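PDB 4L9P: CaaX farnesyltransferase alpha subunit Ram2, which probably serves, as the alpha subunit paired with the beta subunit Ram1, in transferring farnesyl and perhaps geranylgeranyl groups to CAAX proteins. Local coordinates for residues Ile47-Ser50 against Pro51-Glu55; Met133-Arg136 against Ala137-Pro140; Leu245-Ser248 against Gln249-Leu253; Glu347-Ile350 against Arg351-Thr354. The protein carries 1 engineered substitution. One frame throughout, in Å; residues are numbered along the deposited sequence. Where two conformers were deposited one is given.

Contact 1. Residues Ile47-Ser50 against Pro51-Glu55; sequences ISYS and PEYLE
The N-cap of helix 51-65 is built here, where Ser50 caps the first turn and Tyr49 packs back against it. Tyr53 N donates to Ser50 OG at 3.0 Å, the capping bond that serves an amide of the first helical turn. A small hydroxyl suits the site: OG lies between the backbone N and the carbonyl carbon (chi1 68°), and from there it turns back over the first turn and also touches Tyr53 CB. The carbonyl of the same serine takes Leu54 N at 2.9 Å in a nearly straight bond. Pro51 follows well, since a first helical residue needs no amide hydrogen and its ring restricts phi to a helical value. Glu52 bends at chi2, bringing OE1 to 3.5 Å from Ser50 CB. The aromatic side of the contact is oblique: Tyr49 CD1 lies 3.5 Å from Tyr53 CD2, the two ring planes inclined at 32°. Leu54 CD2 reaches Tyr49 CD2 at 3.7 Å, the two side chains crossing at about a right angle. Both tyrosine hydroxyls bond to Asp148 of the beta subunit Ram1, and Tyr53 OH also bonds Asn84. With their rings packed together and their hydroxyls gripping one carboxylate, the tyrosines tie the capped helix start to the partner subunit, and the shared bonds would probably stabilise that aspartate as an anion.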
# COMPACT_ATOMS: atom_id res chain seq x y z
N ILE A 47 -5.88 -3.35 -25.84
CA ILE A 47 -7.29 -3.60 -25.60
C ILE A 47 -8.03 -3.30 -26.90
O ILE A 47 -7.86 -2.23 -27.50
CB ILE A 47 -7.86 -2.73 -24.45
CG1 ILE A 47 -7.11 -3.06 -23.15
CG2 ILE A 47 -9.36 -2.99 -24.26
CD1 ILE A 47 -7.27 -1.95 -22.08
N SER A 48 -8.84 -4.27 -27.34
CA SER A 48 -9.66 -4.06 -28.52
C SER A 48 -10.93 -3.25 -28.16
O SER A 48 -12.02 -3.83 -28.05
CB SER A 48 -10.02 -5.42 -29.16
OG SER A 48 -8.90 -5.96 -29.83
N TYR A 49 -10.77 -1.94 -28.03
CA TYR A 49 -11.82 -1.04 -27.58
C TYR A 49 -13.06 -1.10 -28.45
O TYR A 49 -13.00 -1.37 -29.63
CB TYR A 49 -11.32 0.44 -27.58
CG TYR A 49 -10.01 0.66 -26.83
CD1 TYR A 49 -9.97 0.65 -25.45
CD2 TYR A 49 -8.84 0.88 -27.53
CE1 TYR A 49 -8.81 0.86 -24.77
CE2 TYR A 49 -7.67 1.08 -26.89
CZ TYR A 49 -7.66 1.10 -25.50
OH TYR A 49 -6.46 1.31 -24.84
N SER A 50 -14.20 -0.87 -27.83
CA SER A 50 -15.43 -0.79 -28.62
C SER A 50 -15.36 0.41 -29.56
O SER A 50 -14.69 1.39 -29.28
CB SER A 50 -16.59 -0.59 -27.66
OG SER A 50 -16.50 0.69 -27.05
N PRO A 51 -16.07 0.33 -30.70
CA PRO A 51 -16.15 1.51 -31.58
C PRO A 51 -16.63 2.78 -30.82
O PRO A 51 -16.08 3.87 -31.07
CB PRO A 51 -17.14 1.09 -32.68
CG PRO A 51 -17.68 -0.25 -32.24
CD PRO A 51 -16.81 -0.82 -31.21
N GLU A 52 -17.57 2.64 -29.89
CA GLU A 52 -18.09 3.82 -29.20
C GLU A 52 -17.00 4.48 -28.35
O GLU A 52 -16.89 5.70 -28.28
CB GLU A 52 -19.26 3.44 -28.27
CG GLU A 52 -20.48 2.95 -29.02
CD GLU A 52 -20.45 1.47 -29.40
OE1 GLU A 52 -19.40 0.78 -29.26
OE2 GLU A 52 -21.51 1.01 -29.86
N TYR A 53 -16.19 3.65 -27.67
CA TYR A 53 -15.14 4.18 -26.82
C TYR A 53 -14.00 4.75 -27.67
O TYR A 53 -13.44 5.80 -27.33
CB TYR A 53 -14.65 3.06 -25.89
CG TYR A 53 -13.63 3.50 -24.84
CD1 TYR A 53 -14.05 4.16 -23.67
CD2 TYR A 53 -12.26 3.29 -25.02
CE1 TYR A 53 -13.17 4.55 -22.70
CE2 TYR A 53 -11.34 3.64 -24.01
CZ TYR A 53 -11.80 4.28 -22.88
OH TYR A 53 -10.91 4.59 -21.90
N LEU A 54 -13.64 4.09 -28.77
CA LEU A 54 -12.62 4.65 -29.67
C LEU A 54 -13.06 6.02 -30.16
O LEU A 54 -12.28 6.99 -30.13
CB LEU A 54 -12.36 3.74 -30.90
CG LEU A 54 -11.56 2.47 -30.75
CD1 LEU A 54 -11.64 1.67 -32.07
CD2 LEU A 54 -10.12 2.90 -30.38
N GLU A 55 -14.32 6.15 -30.57
CA GLU A 55 -14.76 7.42 -31.13
C GLU A 55 -14.78 8.51 -30.04
O GLU A 55 -14.21 9.61 -30.23
CB GLU A 55 -16.15 7.32 -31.76
CG GLU A 55 -16.50 8.67 -32.38
CD GLU A 55 -17.86 8.79 -32.95
OE1 GLU A 55 -18.87 8.51 -32.26
OE2 GLU A 55 -17.92 9.21 -34.09

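Contact 2. Residues Met133-Arg136 against Ala137-Pro140; sequences MSSR and AHFP
A methionine thioether laid over a phenylalanine face is the striking feature here: Met133 SD stands 4.0 Å from the centroid of the Phe139 ring, a Met-aromatic contact, while Met133 CE adds a CH-pi contact over the face. Bends at chi2 and chi3 (62° and 54°) fold the flexible methionine back over the ring, a shape its unbranched chain readily takes. Just after helix 123-133 the chain turns, Ser135 O accepting from the amides three and four residues on: from Phe139 N at 2.9 Å and from His138 N at 3.0 Å, the latter coming from above the carbonyl plane. Ser135 OG meets His138 ND1 at 2.8 Å in the plane of the imidazole, so serine and histidine close the turn with a side-chain hydrogen bond. One water donates to both Met133 O and Phe139 O, each at 2.7 Å. Another joins Arg136 NH1 to Pro140 O, using the reach of the extended arginine, whose NH2 bonds His173 O. The loop links helix 123-133 to helix 146-156: Met133 packs on Tyr166, Trp169 and Phe174 of helix 161-174, while Phe139 rests on Leu105, Asn106 and Ile109 of helix 105-118.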
# COMPACT_ATOMS: atom_id res chain seq x y z
N MET A 133 -16.05 19.73 -3.44
CA MET A 133 -16.53 20.16 -2.15
C MET A 133 -15.57 21.14 -1.45
O MET A 133 -15.98 21.92 -0.55
CB MET A 133 -16.66 18.90 -1.28
CG MET A 133 -17.40 19.11 0.07
SD MET A 133 -19.11 19.65 -0.10
CE MET A 133 -19.77 18.40 -1.15
N SER A 134 -14.34 21.17 -1.90
CA SER A 134 -13.37 22.11 -1.34
C SER A 134 -13.64 23.56 -1.78
O SER A 134 -12.98 24.48 -1.27
CB SER A 134 -11.94 21.71 -1.76
OG SER A 134 -11.74 21.90 -3.13
N SER A 135 -14.55 23.76 -2.74
CA SER A 135 -14.78 25.15 -3.19
C SER A 135 -15.72 25.85 -2.23
O SER A 135 -16.96 25.58 -2.25
CB SER A 135 -15.40 25.13 -4.56
OG SER A 135 -15.66 26.51 -4.90
N ARG A 136 -15.17 26.76 -1.42
CA ARG A 136 -15.97 27.43 -0.38
C ARG A 136 -17.03 28.38 -0.98
O ARG A 136 -18.10 28.60 -0.38
CB ARG A 136 -15.05 28.13 0.64
CG ARG A 136 -14.51 27.10 1.69
CD ARG A 136 -13.64 27.75 2.78
NE ARG A 136 -12.89 26.75 3.53
CZ ARG A 136 -13.40 25.96 4.47
NH1 ARG A 136 -14.69 25.99 4.77
NH2 ARG A 136 -12.60 25.14 5.10
N ALA A 137 -16.77 28.84 -2.19
CA ALA A 137 -17.72 29.72 -2.89
C ALA A 137 -18.99 28.92 -3.18
O ALA A 137 -20.11 29.46 -3.07
CB ALA A 137 -17.10 30.21 -4.16
N HIS A 138 -18.87 27.60 -3.40
CA HIS A 138 -20.03 26.80 -3.73
C HIS A 138 -20.61 26.05 -2.51
O HIS A 138 -21.83 25.77 -2.45
CB HIS A 138 -19.65 25.75 -4.79
CG HIS A 138 -19.30 26.35 -6.11
ND1 HIS A 138 -18.04 26.85 -6.39
CD2 HIS A 138 -20.05 26.57 -7.22
CE1 HIS A 138 -18.03 27.32 -7.63
NE2 HIS A 138 -19.24 27.19 -8.14
N PHE A 139 -19.74 25.64 -1.60
CA PHE A 139 -20.13 24.87 -0.44
C PHE A 139 -19.56 25.52 0.80
O PHE A 139 -18.59 25.06 1.39
CB PHE A 139 -19.56 23.43 -0.56
CG PHE A 139 -20.01 22.75 -1.82
CD1 PHE A 139 -21.31 22.23 -1.91
CD2 PHE A 139 -19.14 22.63 -2.90
CE1 PHE A 139 -21.76 21.58 -3.06
CE2 PHE A 139 -19.57 21.96 -4.08
CZ PHE A 139 -20.88 21.43 -4.17
N PRO A 140 -20.19 26.62 1.24
CA PRO A 140 -19.57 27.33 2.36
C PRO A 140 -19.64 26.57 3.67
O PRO A 140 -18.79 26.75 4.55
CB PRO A 140 -20.35 28.66 2.45
CG PRO A 140 -21.68 28.38 1.70
CD PRO A 140 -21.31 27.37 0.61
O HOH W 1 -16.05 24.25 0.78
O HOH W 2 -14.11 29.07 -3.46
O HOH W 3 -16.48 27.94 4.30

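Contact 3. Residues Leu245-Ser248 against Gln249-Leu253; sequences LQYS and QSRIL
The two segments form successive turns of helix 238-254, bonded i to i+4 through Gln249 N to Leu245 O, Ser250 N to Gln246 O, Arg251 N to Tyr247 O and Ile252 N to Ser248 O, all at 2.9 to 3.0 Å. One turn apart, Tyr247 and Arg251 carry the side-chain contact. The tyrosine CG is anti to the backbone N (chi1 176°), which holds the ring out from the helix, with one face turned to Arg251 on the next turn. Arg251 CG then sits over that face, 4.0 Å from the Tyr247 centroid, in a CH-pi contact. Bends at chi2 and chi3 fold the arginine across that same face, until NH1 comes to 3.2 Å from Tyr247 CE1. The ring and guanidinium planes stand 62° apart, and the ring carbon lies at the guanidinium edge, near its plane. Arginine suits the place because its methylenes can lie on an aromatic face while its charged end reaches beyond, here to a salt bridge between NH2 and Glu254; Arg203 makes a cation-pi contact with the same tyrosine. In the superhelix of helices, related to TPR repeats, that the prenyltransferase alpha subunit forms, Tyr247 faces helix 180-192, whereas Ile252 meets helix 259-272. Ile252 CG1 also packs 3.2 Å from Ser248 O, beside the backbone bond to that oxygen. Small Ser248 is buried, its OG bonding Glu244 O one turn earlier. Gln249 lays its CG 3.4 Å from Leu245 O.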
# COMPACT_ATOMS: atom_id res chain seq x y z
N LEU A 245 -11.48 5.72 27.30
CA LEU A 245 -11.01 4.43 27.82
C LEU A 245 -12.17 3.56 28.33
O LEU A 245 -12.17 2.33 28.12
CB LEU A 245 -9.94 4.65 28.89
CG LEU A 245 -8.64 5.28 28.40
CD1 LEU A 245 -7.79 5.62 29.60
CD2 LEU A 245 -7.88 4.31 27.44
N GLN A 246 -13.15 4.18 29.00
CA GLN A 246 -14.28 3.39 29.44
C GLN A 246 -15.06 2.85 28.26
O GLN A 246 -15.50 1.67 28.27
CB GLN A 246 -15.20 4.28 30.33
CG GLN A 246 -16.41 3.57 30.87
CD GLN A 246 -17.17 4.47 31.85
OE1 GLN A 246 -18.00 5.29 31.44
NE2 GLN A 246 -16.86 4.35 33.14
N TYR A 247 -15.22 3.67 27.22
CA TYR A 247 -15.92 3.22 26.02
C TYR A 247 -15.20 2.00 25.41
O TYR A 247 -15.81 0.96 25.03
CB TYR A 247 -16.01 4.35 24.99
CG TYR A 247 -16.64 3.94 23.67
CD1 TYR A 247 -18.03 3.95 23.51
CD2 TYR A 247 -15.84 3.57 22.58
CE1 TYR A 247 -18.61 3.59 22.32
CE2 TYR A 247 -16.39 3.18 21.40
CZ TYR A 247 -17.77 3.19 21.26
OH TYR A 247 -18.31 2.85 20.06
N SER A 248 -13.90 2.11 25.32
CA SER A 248 -13.07 1.01 24.78
C SER A 248 -13.25 -0.28 25.59
O SER A 248 -13.37 -1.35 24.97
CB SER A 248 -11.61 1.42 24.75
OG SER A 248 -11.45 2.56 23.93
N GLN A 249 -13.20 -0.18 26.94
CA GLN A 249 -13.39 -1.38 27.75
C GLN A 249 -14.76 -1.97 27.47
O GLN A 249 -14.88 -3.18 27.37
CB GLN A 249 -13.23 -1.08 29.24
CG GLN A 249 -11.81 -0.73 29.61
CD GLN A 249 -11.59 -0.69 31.12
OE1 GLN A 249 -12.54 -0.74 31.89
NE2 GLN A 249 -10.32 -0.63 31.54
N SER A 250 -15.80 -1.15 27.38
CA SER A 250 -17.15 -1.69 27.15
C SER A 250 -17.25 -2.42 25.81
O SER A 250 -17.91 -3.44 25.70
CB SER A 250 -18.17 -0.58 27.13
OG SER A 250 -18.32 -0.02 28.42
N ARG A 251 -16.58 -1.89 24.79
CA ARG A 251 -16.60 -2.57 23.51
C ARG A 251 -15.78 -3.87 23.55
O ARG A 251 -16.18 -4.87 22.96
CB ARG A 251 -16.07 -1.66 22.40
CG ARG A 251 -16.89 -0.38 22.18
CD ARG A 251 -18.32 -0.60 21.61
NE ARG A 251 -19.27 -1.15 22.49
CZ ARG A 251 -19.86 -0.46 23.48
NH1 ARG A 251 -19.50 0.80 23.72
NH2 ARG A 251 -20.79 -1.04 24.27
N ILE A 252 -14.62 -3.84 24.22
CA ILE A 252 -13.78 -5.06 24.37
C ILE A 252 -14.60 -6.19 25.01
O ILE A 252 -14.57 -7.34 24.54
CB ILE A 252 -12.53 -4.75 25.20
CG1 ILE A 252 -11.57 -3.93 24.30
CG2 ILE A 252 -11.87 -6.05 25.70
CD1 ILE A 252 -10.43 -3.29 25.11
N LEU A 253 -15.41 -5.86 26.02
CA LEU A 253 -16.15 -6.92 26.71
C LEU A 253 -17.18 -7.61 25.79
O LEU A 253 -17.55 -8.76 26.01
CB LEU A 253 -16.85 -6.33 27.95
CG LEU A 253 -15.90 -5.93 29.09
CD1 LEU A 253 -16.64 -5.04 30.10
CD2 LEU A 253 -15.30 -7.16 29.78

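Contact 4. Residues Glu347-Ile350 against Arg351-Thr354; sequences EYRI and RQIT
Consecutive turns of helix 343-362 meet here through regular alpha-helical bonds, Arg351 N to Glu347 O, Gln352 N to Tyr348 O and Ile353 N to Arg349 O, each 2.9 Å long. The helix belongs to the helical superhelix of the alpha subunit and lies beside helices 304-317 and 323-338. Gln352 is shared by two side chains of the preceding turn. Its amide lies stacked on the Tyr348 ring, planes 29° apart, with CG over the face in a CH-pi contact. Its OE1 accepts from Arg349 NH1 at 2.9 Å, the donor standing above the amide plane though the oxygen lies near the guanidinium plane. Glutamine suits this double role, offering a flat group to the ring and a carbonyl to the arginine. Arg349 NH2 also forms salt bridges with Asp312 and Glu316 of helix 304-317, so the guanidinium joins two helices. Tyr348 packs on Leu342 of the beta subunit Ram1, while Ile353 packs on Ala315, Ala327 and Leu331. One turn on from Ile350, Thr354 OG1, anti to its carbonyl carbon (chi1 -61°), donates back to Ile350 O at 2.8 Å, and Thr354 N reaches that oxygen from the opposite face of the carbonyl plane.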
# COMPACT_ATOMS: atom_id res chain seq x y z
N GLU A 347 9.63 -13.68 20.06
CA GLU A 347 10.96 -14.07 20.53
C GLU A 347 11.89 -12.86 20.50
O GLU A 347 12.76 -12.74 21.35
CB GLU A 347 11.52 -15.27 19.75
CG GLU A 347 10.76 -16.57 20.04
CD GLU A 347 11.28 -17.83 19.31
OE1 GLU A 347 12.07 -17.73 18.34
OE2 GLU A 347 10.84 -18.92 19.68
N TYR A 348 11.70 -11.97 19.51
CA TYR A 348 12.47 -10.71 19.47
C TYR A 348 12.18 -9.88 20.75
O TYR A 348 13.10 -9.33 21.39
CB TYR A 348 12.12 -9.91 18.21
CG TYR A 348 12.66 -8.51 18.16
CD1 TYR A 348 13.99 -8.30 17.85
CD2 TYR A 348 11.83 -7.39 18.36
CE1 TYR A 348 14.52 -7.01 17.76
CE2 TYR A 348 12.35 -6.10 18.28
CZ TYR A 348 13.69 -5.91 17.96
OH TYR A 348 14.22 -4.63 17.88
N ARG A 349 10.90 -9.82 21.16
CA ARG A 349 10.54 -9.11 22.39
C ARG A 349 11.18 -9.79 23.59
O ARG A 349 11.71 -9.11 24.46
CB ARG A 349 9.03 -9.01 22.60
CG ARG A 349 8.35 -8.10 21.56
CD ARG A 349 8.65 -6.61 21.85
NE ARG A 349 7.99 -6.21 23.09
CZ ARG A 349 8.57 -5.57 24.10
NH1 ARG A 349 9.89 -5.25 24.07
NH2 ARG A 349 7.84 -5.24 25.18
N ILE A 350 11.13 -11.12 23.65
CA ILE A 350 11.81 -11.86 24.75
C ILE A 350 13.31 -11.51 24.77
O ILE A 350 13.87 -11.27 25.85
CB ILE A 350 11.63 -13.38 24.59
CG1 ILE A 350 10.15 -13.74 24.83
CG2 ILE A 350 12.53 -14.13 25.59
CD1 ILE A 350 9.74 -15.16 24.48
N ARG A 351 13.96 -11.43 23.62
CA ARG A 351 15.39 -11.11 23.58
C ARG A 351 15.63 -9.70 24.10
O ARG A 351 16.59 -9.45 24.82
CB ARG A 351 15.97 -11.25 22.16
CG ARG A 351 15.95 -12.69 21.65
CD ARG A 351 16.93 -12.96 20.48
NE ARG A 351 16.69 -12.11 19.31
CZ ARG A 351 15.80 -12.38 18.35
NH1 ARG A 351 15.07 -13.48 18.45
NH2 ARG A 351 15.64 -11.56 17.30
N GLN A 352 14.74 -8.77 23.74
CA GLN A 352 14.89 -7.37 24.19
C GLN A 352 14.73 -7.27 25.69
O GLN A 352 15.51 -6.60 26.36
CB GLN A 352 13.83 -6.47 23.59
CG GLN A 352 13.97 -6.17 22.08
CD GLN A 352 12.99 -5.10 21.63
OE1 GLN A 352 11.78 -5.24 21.82
NE2 GLN A 352 13.51 -4.02 21.03
N ILE A 353 13.73 -7.97 26.23
CA ILE A 353 13.45 -7.94 27.66
C ILE A 353 14.59 -8.62 28.45
O ILE A 353 15.04 -8.15 29.52
CB ILE A 353 12.12 -8.64 27.98
CG1 ILE A 353 10.98 -7.84 27.34
CG2 ILE A 353 12.00 -8.82 29.53
CD1 ILE A 353 9.63 -8.56 27.32
N THR A 354 15.09 -9.72 27.92
CA THR A 354 16.19 -10.44 28.54
C THR A 354 17.48 -9.57 28.53
O THR A 354 18.21 -9.52 29.53
CB THR A 354 16.46 -11.76 27.77
OG1 THR A 354 15.29 -12.58 27.82
CG2 THR A 354 17.65 -12.50 28.39

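The four contacts follow one another along a chain of helices without touching. Contacts 1 and 4 are the farthest apart, with centres about 60 Å from each other on opposite sides of the chain's centre, yet both meet the beta subunit Ram1. Contacts 2 and 3 touch no other protein chain and pack among helices of the alpha subunit; their centres are about 38 Å apart. Contact 3 lies nearest to contact 4, about 18 Å between closest atoms, while contact 1 comes within about 24 Å of contact 2. All four are features of the helical scaffold; as in this family generally, the substrate pocket probably lies largely in the beta subunit.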